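Side-chain contacts in interferon-inducible and double-stranded-dependent eIF-2kinase (Carassius auratus, PDB 4KMF), which binds left-handed Z-DNA through its Zalpha domain and, as a PKR-like kinase, probably phosphorylates the translation initiation factor eIF2alpha: residues E3-M6 / E7-I11; T35-R38 / H39-N42; Y41-R45 / S46-F50. One frame throughout, in Å; residues are numbered along the deposited sequence.

Interaction 1 of 3, residues E3-M6 / E7-I11; sequences ETQM and ERKII
M6 and Q5 both lean on K9 one turn further along helix 2-17, and the lysine's aliphatic chain serves the two of them at once. The methyl CE of M6 comes to 3.6 Å from CD of K9, the two chains crossing obliquely. The methionine is bent at both chi2 (81°) and chi3, and this folds its methyl back against the helix instead of letting it run outward. Q5 is likewise bent at chi2, and its amide divides between two neighbours: NE2 lies 3.5 Å from CE of K9, while OE1 lies 3.6 Å from CD of R8. The amide and the R8 guanidinium are turned 71° apart, so the meeting is a glancing one and not a stack. E7 works on another side of the helix. It runs extended beyond CG, and CG packs at 3.2 Å from O of E3, the same carbonyl that receives N of E7 at 2.8 Å. The following turn repeats the helical bond, N of I10 reaching O of M6 at 3.1 Å.

The polar ends of the two glutamates are engaged by helix 33-45: E3 forms a salt bridge with R38, and OE2 of E7 accepts hydrogen bonds from H39 and N42. M6 also packs on L31. The chemistry is thus divided by position round the helix. Q5, R8 and K9 meet on an exposed surface by van der Waals contacts, amide atoms resting on methylene carbons, whereas the carboxylates, 6.1 Å apart between OE1 of E3 and OE2 of E7, probably tolerate each other because each has a partner of its own.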
loop_
_atom_site.group_PDB
_atom_site.type_symbol
_atom_site.label_atom_id
_atom_site.label_comp_id
_atom_site.label_asym_id
_atom_site.label_seq_id
_atom_site.Cartn_x
_atom_site.Cartn_y
_atom_site.Cartn_z
ATOM N N GLU A 3 7.390 13.683 -14.463
ATOM C CA GLU A 3 7.910 12.936 -13.300
ATOM C C GLU A 3 9.310 13.416 -12.940
ATOM O O GLU A 3 9.611 13.646 -11.767
ATOM C CB GLU A 3 7.928 11.410 -13.526
ATOM C CG GLU A 3 6.646 10.809 -14.073
ATOM C CD GLU A 3 5.495 10.721 -13.077
ATOM O OE1 GLU A 3 5.439 9.750 -12.280
ATOM O OE2 GLU A 3 4.600 11.597 -13.135
ATOM N N THR A 4 10.152 13.583 -13.962
ATOM C CA THR A 4 11.485 14.138 -13.777
ATOM C C THR A 4 11.433 15.509 -13.122
ATOM O O THR A 4 12.170 15.768 -12.183
ATOM C CB THR A 4 12.277 14.157 -15.074
ATOM O OG1 THR A 4 12.279 12.832 -15.615
ATOM C CG2 THR A 4 13.707 14.578 -14.846
ATOM N N GLN A 5 10.519 16.357 -13.584
ATOM C CA GLN A 5 10.352 17.673 -13.032
ATOM C C GLN A 5 9.870 17.637 -11.565
ATOM O O GLN A 5 10.410 18.336 -10.713
ATOM C CB GLN A 5 9.415 18.481 -13.941
ATOM C CG GLN A 5 9.074 19.828 -13.391
ATOM C CD GLN A 5 10.264 20.729 -13.288
ATOM O OE1 GLN A 5 11.295 20.506 -13.938
ATOM N NE2 GLN A 5 10.138 21.775 -12.464
ATOM N N MET A 6 8.914 16.771 -11.253
ATOM C CA MET A 6 8.522 16.516 -9.859
ATOM C C MET A 6 9.698 16.050 -8.980
ATOM O O MET A 6 9.832 16.491 -7.836
ATOM C CB MET A 6 7.436 15.454 -9.797
ATOM C CG MET A 6 6.485 15.615 -8.658
ATOM S SD MET A 6 5.229 16.860 -9.070
ATOM C CE MET A 6 6.012 18.330 -8.395
ATOM N N GLU A 7 10.512 15.128 -9.508
ATOM C CA GLU A 7 11.688 14.655 -8.791
ATOM C C GLU A 7 12.670 15.782 -8.500
ATOM O O GLU A 7 13.217 15.863 -7.388
ATOM C CB GLU A 7 12.296 13.419 -9.479
ATOM C CG GLU A 7 11.294 12.240 -9.379
ATOM C CD GLU A 7 11.773 10.864 -9.798
ATOM O OE1 GLU A 7 12.931 10.709 -10.242
ATOM O OE2 GLU A 7 10.955 9.913 -9.644
ATOM N N ARG A 8 12.847 16.682 -9.468
ATOM C CA ARG A 8 13.708 17.862 -9.307
ATOM C C ARG A 8 13.224 18.746 -8.176
ATOM O O ARG A 8 14.038 19.224 -7.359
ATOM C CB ARG A 8 13.729 18.673 -10.605
ATOM C CG ARG A 8 14.719 18.200 -11.653
ATOM C CD ARG A 8 14.428 18.975 -12.941
ATOM N NE ARG A 8 15.190 18.525 -14.110
ATOM C CZ ARG A 8 15.319 19.239 -15.236
ATOM N NH1 ARG A 8 14.736 20.429 -15.350
ATOM N NH2 ARG A 8 16.040 18.772 -16.254
ATOM N N LYS A 9 11.900 18.925 -8.098
ATOM C CA LYS A 9 11.299 19.705 -7.026
ATOM C C LYS A 9 11.533 19.088 -5.647
ATOM O O LYS A 9 11.801 19.802 -4.690
ATOM C CB LYS A 9 9.814 19.904 -7.290
ATOM C CG LYS A 9 9.557 20.782 -8.500
ATOM C CD LYS A 9 8.105 21.227 -8.593
ATOM C CE LYS A 9 7.936 22.094 -9.822
ATOM N NZ LYS A 9 6.931 23.223 -9.727
ATOM N N ILE A 10 11.444 17.759 -5.552
ATOM C CA ILE A 10 11.723 17.028 -4.310
ATOM C C ILE A 10 13.194 17.192 -3.911
ATOM O O ILE A 10 13.508 17.449 -2.750
ATOM C CB ILE A 10 11.305 15.532 -4.454
ATOM C CG1 ILE A 10 9.774 15.435 -4.529
ATOM C CG2 ILE A 10 11.833 14.652 -3.305
ATOM C CD1 ILE A 10 9.212 14.127 -5.160
ATOM N N ILE A 11 14.097 17.042 -4.873
ATOM C CA ILE A 11 15.527 17.280 -4.604
ATOM C C ILE A 11 15.793 18.712 -4.110
ATOM O O ILE A 11 16.540 18.912 -3.139
ATOM C CB ILE A 11 16.420 16.942 -5.842
ATOM C CG1 ILE A 11 16.295 15.453 -6.197
ATOM C CG2 ILE A 11 17.889 17.345 -5.633
ATOM C CD1 ILE A 11 16.773 14.482 -5.119
#

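Interaction 2 of 3, residues T35-R38 / H39-N42; sequences TVNR and HLYN. With nucleotides of chain B.
The first torsion of Y41, chi1 -76°, sets CG opposite the carbonyl carbon and brings the ring edge to the carbonyl of N37, CD1 meeting O of N37 at 3.2 Å; R38 instead has CG trans to its own N, which carries its chain to the H39 side. There the guanidinium and imidazole lie side by side with planes 63° apart, NH2 of R38 standing 3.5 Å from NE2 of H39. Both groups are held from helix 2-17, R38 by a salt bridge to E3 and H39 by a hydrogen bond from ND1 to E7.

Towards the DNA, ND2 of N37 gives a nearly straight bond to OP1 of DG5 of chain B (2.7 Å, 164°). OH of Y41 donates to OP1 of DC4 of chain B at 2.7 Å, while C8 of DG5 of chain B lies over the centre of the Y41 ring, 3.3 Å above its plane, a CH-pi arrangement suited to the syn guanines of Z-DNA. CG of R38 touches OP1 of DC6 of chain B at 3.0 Å. Helix 33-45 is the recognition helix of this winged helix-turn-helix domain, and its chemistry is consistent with recognition of the Z-form by shape: two neutral donors hold consecutive phosphates while an aromatic face packs on a purine.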
loop_
_atom_site.group_PDB
_atom_site.type_symbol
_atom_site.label_atom_id
_atom_site.label_comp_id
_atom_site.label_asym_id
_atom_site.label_seq_id
_atom_site.Cartn_x
_atom_site.Cartn_y
_atom_site.Cartn_z
ATOM N N THR A 35 2.403 9.301 -3.819
ATOM C CA THR A 35 3.090 9.856 -4.978
ATOM C C THR A 35 4.495 10.324 -4.627
ATOM O O THR A 35 5.442 10.041 -5.361
ATOM C CB THR A 35 2.245 11.003 -5.627
ATOM O OG1 THR A 35 1.037 10.428 -6.154
ATOM C CG2 THR A 35 2.999 11.672 -6.791
ATOM N N VAL A 36 4.622 11.055 -3.524
ATOM C CA VAL A 36 5.934 11.447 -3.017
ATOM C C VAL A 36 6.804 10.229 -2.773
ATOM O O VAL A 36 7.968 10.223 -3.172
ATOM C CB VAL A 36 5.816 12.317 -1.792
ATOM C CG1 VAL A 36 7.201 12.666 -1.242
ATOM C CG2 VAL A 36 5.085 13.590 -2.239
ATOM N N ASN A 37 6.239 9.185 -2.154
ATOM C CA ASN A 37 7.029 7.985 -1.896
ATOM C C ASN A 37 7.450 7.283 -3.175
ATOM O O ASN A 37 8.571 6.813 -3.279
ATOM C CB ASN A 37 6.298 7.048 -0.928
ATOM C CG ASN A 37 6.625 7.346 0.503
ATOM O OD1 ASN A 37 7.672 7.915 0.801
ATOM N ND2 ASN A 37 5.744 6.931 1.410
ATOM N N ARG A 38 6.569 7.238 -4.172
ATOM C CA ARG A 38 6.951 6.706 -5.485
ATOM C C ARG A 38 8.234 7.415 -5.980
ATOM O O ARG A 38 9.218 6.779 -6.346
ATOM C CB ARG A 38 5.809 6.886 -6.482
ATOM C CG ARG A 38 6.198 6.408 -7.874
ATOM C CD ARG A 38 4.997 6.422 -8.806
ATOM N NE ARG A 38 4.903 7.656 -9.567
ATOM C CZ ARG A 38 3.896 8.534 -9.490
ATOM N NH1 ARG A 38 2.855 8.312 -8.678
ATOM N NH2 ARG A 38 3.926 9.644 -10.246
ATOM N N HIS A 39 8.218 8.739 -5.940
ATOM C CA HIS A 39 9.372 9.516 -6.357
ATOM C C HIS A 39 10.594 9.331 -5.480
ATOM O O HIS A 39 11.707 9.232 -6.003
ATOM C CB HIS A 39 9.009 10.990 -6.502
ATOM C CG HIS A 39 8.012 11.249 -7.584
ATOM N ND1 HIS A 39 8.180 10.796 -8.879
ATOM C CD2 HIS A 39 6.820 11.886 -7.560
ATOM C CE1 HIS A 39 7.141 11.162 -9.609
ATOM N NE2 HIS A 39 6.300 11.826 -8.833
ATOM N N LEU A 40 10.415 9.298 -4.157
ATOM C CA LEU A 40 11.568 9.120 -3.250
ATOM C C LEU A 40 12.277 7.775 -3.514
ATOM O O LEU A 40 13.504 7.718 -3.551
ATOM C CB LEU A 40 11.125 9.188 -1.784
ATOM C CG LEU A 40 10.835 10.630 -1.327
ATOM C CD1 LEU A 40 10.166 10.659 0.053
ATOM C CD2 LEU A 40 12.096 11.490 -1.388
ATOM N N TYR A 41 11.502 6.699 -3.690
ATOM C CA TYR A 41 12.118 5.396 -3.942
ATOM C C TYR A 41 12.753 5.311 -5.332
ATOM O O TYR A 41 13.804 4.676 -5.462
ATOM C CB TYR A 41 11.152 4.230 -3.650
ATOM C CG TYR A 41 10.993 3.977 -2.156
ATOM C CD1 TYR A 41 9.986 4.637 -1.415
ATOM C CD2 TYR A 41 11.847 3.105 -1.477
ATOM C CE1 TYR A 41 9.839 4.437 -0.040
ATOM C CE2 TYR A 41 11.710 2.901 -0.086
ATOM C CZ TYR A 41 10.707 3.586 0.625
ATOM O OH TYR A 41 10.595 3.374 1.993
ATOM N N ASN A 42 12.175 5.981 -6.349
ATOM C CA ASN A 42 12.868 6.093 -7.664
ATOM C C ASN A 42 14.172 6.862 -7.499
ATOM O O ASN A 42 15.208 6.446 -8.025
ATOM C CB ASN A 42 12.037 6.891 -8.685
ATOM C CG ASN A 42 10.800 6.173 -9.157
ATOM O OD1 ASN A 42 10.706 4.960 -9.097
ATOM N ND2 ASN A 42 9.864 6.939 -9.705
ATOM P P DG B 5 2.970 4.727 0.112
ATOM O OP1 DG B 5 3.250 5.840 1.025
ATOM O OP2 DG B 5 1.627 4.566 -0.523
ATOM O "O5'" DG B 5 4.060 4.695 -1.055
ATOM C "C5'" DG B 5 3.961 3.723 -2.099
ATOM C "C4'" DG B 5 5.234 3.834 -2.906
ATOM O "O4'" DG B 5 6.402 3.536 -2.110
ATOM C "C3'" DG B 5 5.238 2.871 -4.070
ATOM O "O3'" DG B 5 4.906 3.681 -5.186
ATOM C "C2'" DG B 5 6.677 2.396 -4.183
ATOM C "C1'" DG B 5 7.321 2.747 -2.862
ATOM N N9 DG B 5 7.582 1.582 -2.007
ATOM C C8 DG B 5 8.790 1.249 -1.427
ATOM N N7 DG B 5 8.733 0.181 -0.687
ATOM C C5 DG B 5 7.402 -0.248 -0.794
ATOM C C6 DG B 5 6.761 -1.356 -0.172
ATOM O O6 DG B 5 7.309 -2.181 0.582
ATOM N N1 DG B 5 5.400 -1.466 -0.506
ATOM C C2 DG B 5 4.747 -0.574 -1.344
ATOM N N2 DG B 5 3.441 -0.804 -1.549
ATOM N N3 DG B 5 5.344 0.525 -1.896
ATOM C C4 DG B 5 6.680 0.598 -1.614
ATOM P P DC B 4 7.496 3.938 3.729
ATOM O OP1 DC B 4 8.489 4.736 2.971
ATOM O OP2 DC B 4 6.372 4.669 4.305
ATOM O "O5'" DC B 4 6.922 2.752 2.846
ATOM C "C5'" DC B 4 6.813 2.862 1.402
ATOM C "C4'" DC B 4 5.414 2.384 0.997
ATOM O "O4'" DC B 4 5.267 0.972 1.300
ATOM C "C3'" DC B 4 4.252 3.059 1.725
ATOM O "O3'" DC B 4 3.162 3.301 0.824
ATOM C "C2'" DC B 4 3.829 2.047 2.774
ATOM C "C1'" DC B 4 4.024 0.786 1.967
ATOM N N1 DC B 4 4.080 -0.418 2.809
ATOM C C2 DC B 4 2.890 -1.066 3.158
ATOM O O2 DC B 4 1.819 -0.623 2.754
ATOM N N3 DC B 4 2.957 -2.187 3.931
ATOM C C4 DC B 4 4.146 -2.630 4.373
ATOM N N4 DC B 4 4.179 -3.740 5.092
ATOM C C5 DC B 4 5.381 -1.984 4.018
ATOM C C6 DC B 4 5.303 -0.885 3.255
ATOM P P DC B 6 4.160 3.129 -6.486
ATOM O OP1 DC B 6 4.940 3.642 -7.632
ATOM O OP2 DC B 6 2.764 3.567 -6.328
ATOM O "O5'" DC B 6 4.274 1.564 -6.496
ATOM C "C5'" DC B 6 3.863 0.992 -7.716
ATOM C "C4'" DC B 6 3.118 -0.286 -7.414
ATOM O "O4'" DC B 6 4.057 -1.252 -6.889
ATOM C "C3'" DC B 6 1.980 -0.216 -6.415
ATOM O "O3'" DC B 6 0.964 -1.074 -6.913
ATOM C "C2'" DC B 6 2.578 -0.805 -5.140
ATOM C "C1'" DC B 6 3.537 -1.833 -5.703
ATOM N N1 DC B 6 4.697 -2.186 -4.824
ATOM C C2 DC B 6 4.546 -3.247 -3.923
ATOM O O2 DC B 6 3.461 -3.833 -3.865
ATOM N N3 DC B 6 5.587 -3.602 -3.149
ATOM C C4 DC B 6 6.739 -2.913 -3.254
ATOM N N4 DC B 6 7.758 -3.275 -2.465
ATOM C C5 DC B 6 6.924 -1.827 -4.181
ATOM C C6 DC B 6 5.869 -1.492 -4.933
#

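Interaction 3 of 3, residues Y41-R45 / S46-F50; sequences YNLQR and SNQVF. With nucleotides of chain B.
The carbonyl oxygen of L43 is gripped twice as helix 33-45 ends: N of Q48 reaches it at 2.8 Å, nearly along the C=O axis, and N of V49 adds a weak bond at 3.4 Å. The first of these belongs to a Schellman motif. Its second bond runs from N of N47 to O of Q44 at 3.1 Å, and this donor stands above the carbonyl plane, off the lone pairs. N47 makes the reversal with a positive phi of 65°, so the chain can leave the helix and enter the wing of the winged-helix fold. Just before it, N of S46 still bonds to O of N42 at 2.9 Å.

Side chains close over this turn. L43, buried, presents CD2 to the amide of Q48, 3.2 Å from OE1, and its CB meets CG2 of V49 at 3.6 Å. That methyl lies between the valine's own N and carbonyl carbon, a setting that turns it back on the helix. Helix 2-17 adds to this packing, I11 touching both L43 and V49. F50 then pairs through its backbone with D60, joining strand 49-51 to strand 58-61.

At the opposite end of the segment, Y41 meets W59 of that strand edge-to-face, which places a residue of the wing against a ring that faces the DNA. With an alanine here, W59 would probably lose its aromatic neighbour, and the phosphate of DC4 of chain B would be left without the tyrosine hydroxyl.

Q44 runs extended past V49, and its amide makes a weak hydrogen bond to N51. V49 O, buried and without a conventional donor, receives a CA-H...O contact from CA of Q44, 3.5 Å away with an angle of 155° at the hydrogen.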
loop_
_atom_site.group_PDB
_atom_site.type_symbol
_atom_site.label_atom_id
_atom_site.label_comp_id
_atom_site.label_asym_id
_atom_site.label_seq_id
_atom_site.Cartn_x
_atom_site.Cartn_y
_atom_site.Cartn_z
ATOM N N TYR A 41 11.502 6.699 -3.690
ATOM C CA TYR A 41 12.118 5.396 -3.942
ATOM C C TYR A 41 12.753 5.311 -5.332
ATOM O O TYR A 41 13.804 4.676 -5.462
ATOM C CB TYR A 41 11.152 4.230 -3.650
ATOM C CG TYR A 41 10.993 3.977 -2.156
ATOM C CD1 TYR A 41 9.986 4.637 -1.415
ATOM C CD2 TYR A 41 11.847 3.105 -1.477
ATOM C CE1 TYR A 41 9.839 4.437 -0.040
ATOM C CE2 TYR A 41 11.710 2.901 -0.086
ATOM C CZ TYR A 41 10.707 3.586 0.625
ATOM O OH TYR A 41 10.595 3.374 1.993
ATOM N N ASN A 42 12.175 5.981 -6.349
ATOM C CA ASN A 42 12.868 6.093 -7.664
ATOM C C ASN A 42 14.172 6.862 -7.499
ATOM O O ASN A 42 15.208 6.446 -8.025
ATOM C CB ASN A 42 12.037 6.891 -8.685
ATOM C CG ASN A 42 10.800 6.173 -9.157
ATOM O OD1 ASN A 42 10.706 4.960 -9.097
ATOM N ND2 ASN A 42 9.864 6.939 -9.705
ATOM N N LEU A 43 14.125 7.970 -6.751
ATOM C CA LEU A 43 15.322 8.778 -6.470
ATOM C C LEU A 43 16.364 7.973 -5.700
ATOM O O LEU A 43 17.549 8.212 -5.826
ATOM C CB LEU A 43 14.956 10.069 -5.731
ATOM C CG LEU A 43 14.307 11.167 -6.561
ATOM C CD1 LEU A 43 13.779 12.252 -5.661
ATOM C CD2 LEU A 43 15.342 11.732 -7.560
ATOM N N GLN A 44 15.942 7.013 -4.897
ATOM C CA GLN A 44 16.881 6.131 -4.253
ATOM C C GLN A 44 17.515 5.129 -5.224
ATOM O O GLN A 44 18.732 4.890 -5.184
ATOM C CB GLN A 44 16.178 5.412 -3.117
ATOM C CG GLN A 44 17.157 4.581 -2.303
ATOM C CD GLN A 44 16.525 4.014 -1.098
ATOM O OE1 GLN A 44 16.922 4.340 0.020
ATOM N NE2 GLN A 44 15.555 3.134 -1.293
ATOM N N ARG A 45 16.709 4.568 -6.122
ATOM C CA ARG A 45 17.224 3.718 -7.187
ATOM C C ARG A 45 18.237 4.450 -8.058
ATOM O O ARG A 45 19.188 3.853 -8.518
ATOM C CB ARG A 45 16.096 3.203 -8.071
ATOM C CG ARG A 45 15.252 2.149 -7.448
ATOM C CD ARG A 45 14.294 1.539 -8.483
ATOM N NE ARG A 45 14.873 0.319 -9.060
ATOM C CZ ARG A 45 14.357 -0.377 -10.083
ATOM N NH1 ARG A 45 13.224 -0.009 -10.675
ATOM N NH2 ARG A 45 14.967 -1.475 -10.501
ATOM N N SER A 46 18.064 5.756 -8.217
ATOM C CA SER A 46 18.907 6.530 -9.105
ATOM C C SER A 46 20.032 7.219 -8.354
ATOM O O SER A 46 20.728 8.068 -8.913
ATOM C CB SER A 46 18.089 7.508 -9.953
ATOM O OG SER A 46 17.422 8.479 -9.168
ATOM N N ASN A 47 20.198 6.837 -7.088
ATOM C CA ASN A 47 21.334 7.245 -6.239
ATOM C C ASN A 47 21.339 8.747 -5.959
ATOM O O ASN A 47 22.393 9.371 -5.793
ATOM C CB ASN A 47 22.669 6.736 -6.820
ATOM C CG ASN A 47 23.838 6.925 -5.862
ATOM O OD1 ASN A 47 23.752 6.596 -4.674
ATOM N ND2 ASN A 47 24.949 7.465 -6.381
ATOM N N GLN A 48 20.152 9.337 -5.859
ATOM C CA GLN A 48 20.080 10.775 -5.583
ATOM C C GLN A 48 19.714 11.056 -4.119
ATOM O O GLN A 48 20.014 12.126 -3.586
ATOM C CB GLN A 48 19.076 11.442 -6.516
ATOM C CG GLN A 48 19.477 11.312 -7.996
ATOM C CD GLN A 48 18.496 11.972 -8.935
ATOM O OE1 GLN A 48 17.708 11.303 -9.646
ATOM N NE2 GLN A 48 18.508 13.286 -8.936
ATOM N N VAL A 49 19.025 10.112 -3.491
ATOM C CA VAL A 49 18.621 10.229 -2.096
ATOM C C VAL A 49 18.843 8.898 -1.394
ATOM O O VAL A 49 19.028 7.879 -2.056
ATOM C CB VAL A 49 17.098 10.670 -1.897
ATOM C CG1 VAL A 49 16.785 11.999 -2.580
ATOM C CG2 VAL A 49 16.140 9.604 -2.368
ATOM N N PHE A 50 18.842 8.920 -0.063
ATOM C CA PHE A 50 18.848 7.693 0.752
ATOM C C PHE A 50 17.865 7.858 1.913
ATOM O O PHE A 50 17.532 8.975 2.323
ATOM C CB PHE A 50 20.267 7.372 1.260
ATOM C CG PHE A 50 20.763 8.351 2.266
ATOM C CD1 PHE A 50 20.637 8.081 3.631
ATOM C CD2 PHE A 50 21.315 9.561 1.859
ATOM C CE1 PHE A 50 21.095 9.022 4.572
ATOM C CE2 PHE A 50 21.760 10.493 2.785
ATOM C CZ PHE A 50 21.645 10.226 4.140
ATOM P P DG B 5 2.970 4.727 0.112
ATOM O OP1 DG B 5 3.250 5.840 1.025
ATOM O OP2 DG B 5 1.627 4.566 -0.523
ATOM O "O5'" DG B 5 4.060 4.695 -1.055
ATOM C "C5'" DG B 5 3.961 3.723 -2.099
ATOM C "C4'" DG B 5 5.234 3.834 -2.906
ATOM O "O4'" DG B 5 6.402 3.536 -2.110
ATOM C "C3'" DG B 5 5.238 2.871 -4.070
ATOM O "O3'" DG B 5 4.906 3.681 -5.186
ATOM C "C2'" DG B 5 6.677 2.396 -4.183
ATOM C "C1'" DG B 5 7.321 2.747 -2.862
ATOM N N9 DG B 5 7.582 1.582 -2.007
ATOM C C8 DG B 5 8.790 1.249 -1.427
ATOM N N7 DG B 5 8.733 0.181 -0.687
ATOM C C5 DG B 5 7.402 -0.248 -0.794
ATOM C C6 DG B 5 6.761 -1.356 -0.172
ATOM O O6 DG B 5 7.309 -2.181 0.582
ATOM N N1 DG B 5 5.400 -1.466 -0.506
ATOM C C2 DG B 5 4.747 -0.574 -1.344
ATOM N N2 DG B 5 3.441 -0.804 -1.549
ATOM N N3 DG B 5 5.344 0.525 -1.896
ATOM C C4 DG B 5 6.680 0.598 -1.614
ATOM P P DC B 4 7.496 3.938 3.729
ATOM O OP1 DC B 4 8.489 4.736 2.971
ATOM O OP2 DC B 4 6.372 4.669 4.305
ATOM O "O5'" DC B 4 6.922 2.752 2.846
ATOM C "C5'" DC B 4 6.813 2.862 1.402
ATOM C "C4'" DC B 4 5.414 2.384 0.997
ATOM O "O4'" DC B 4 5.267 0.972 1.300
ATOM C "C3'" DC B 4 4.252 3.059 1.725
ATOM O "O3'" DC B 4 3.162 3.301 0.824
ATOM C "C2'" DC B 4 3.829 2.047 2.774
ATOM C "C1'" DC B 4 4.024 0.786 1.967
ATOM N N1 DC B 4 4.080 -0.418 2.809
ATOM C C2 DC B 4 2.890 -1.066 3.158
ATOM O O2 DC B 4 1.819 -0.623 2.754
ATOM N N3 DC B 4 2.957 -2.187 3.931
ATOM C C4 DC B 4 4.146 -2.630 4.373
ATOM N N4 DC B 4 4.179 -3.740 5.092
ATOM C C5 DC B 4 5.381 -1.984 4.018
ATOM C C6 DC B 4 5.303 -0.885 3.255
#

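Overall arrangement
All three contacts are local, and none spans a long loop. From the N terminus, interaction 1 is complete within helix 2-17 before helix 33-45 opens; interaction 2 follows in the recognition helix, and interaction 3 takes over Y41 and N42 from it, continuing through the helix end into strand 49-51. They therefore run in series, the last two overlapping and none enclosing another. Their ties lie across the fold. E3 and E7 bind interaction 1 to interaction 2 through R38 and H39, E7 also reaches N42, and I11 packs on V49. Helix 2-17 thus backs both the DNA-reading helix and the start of the wing.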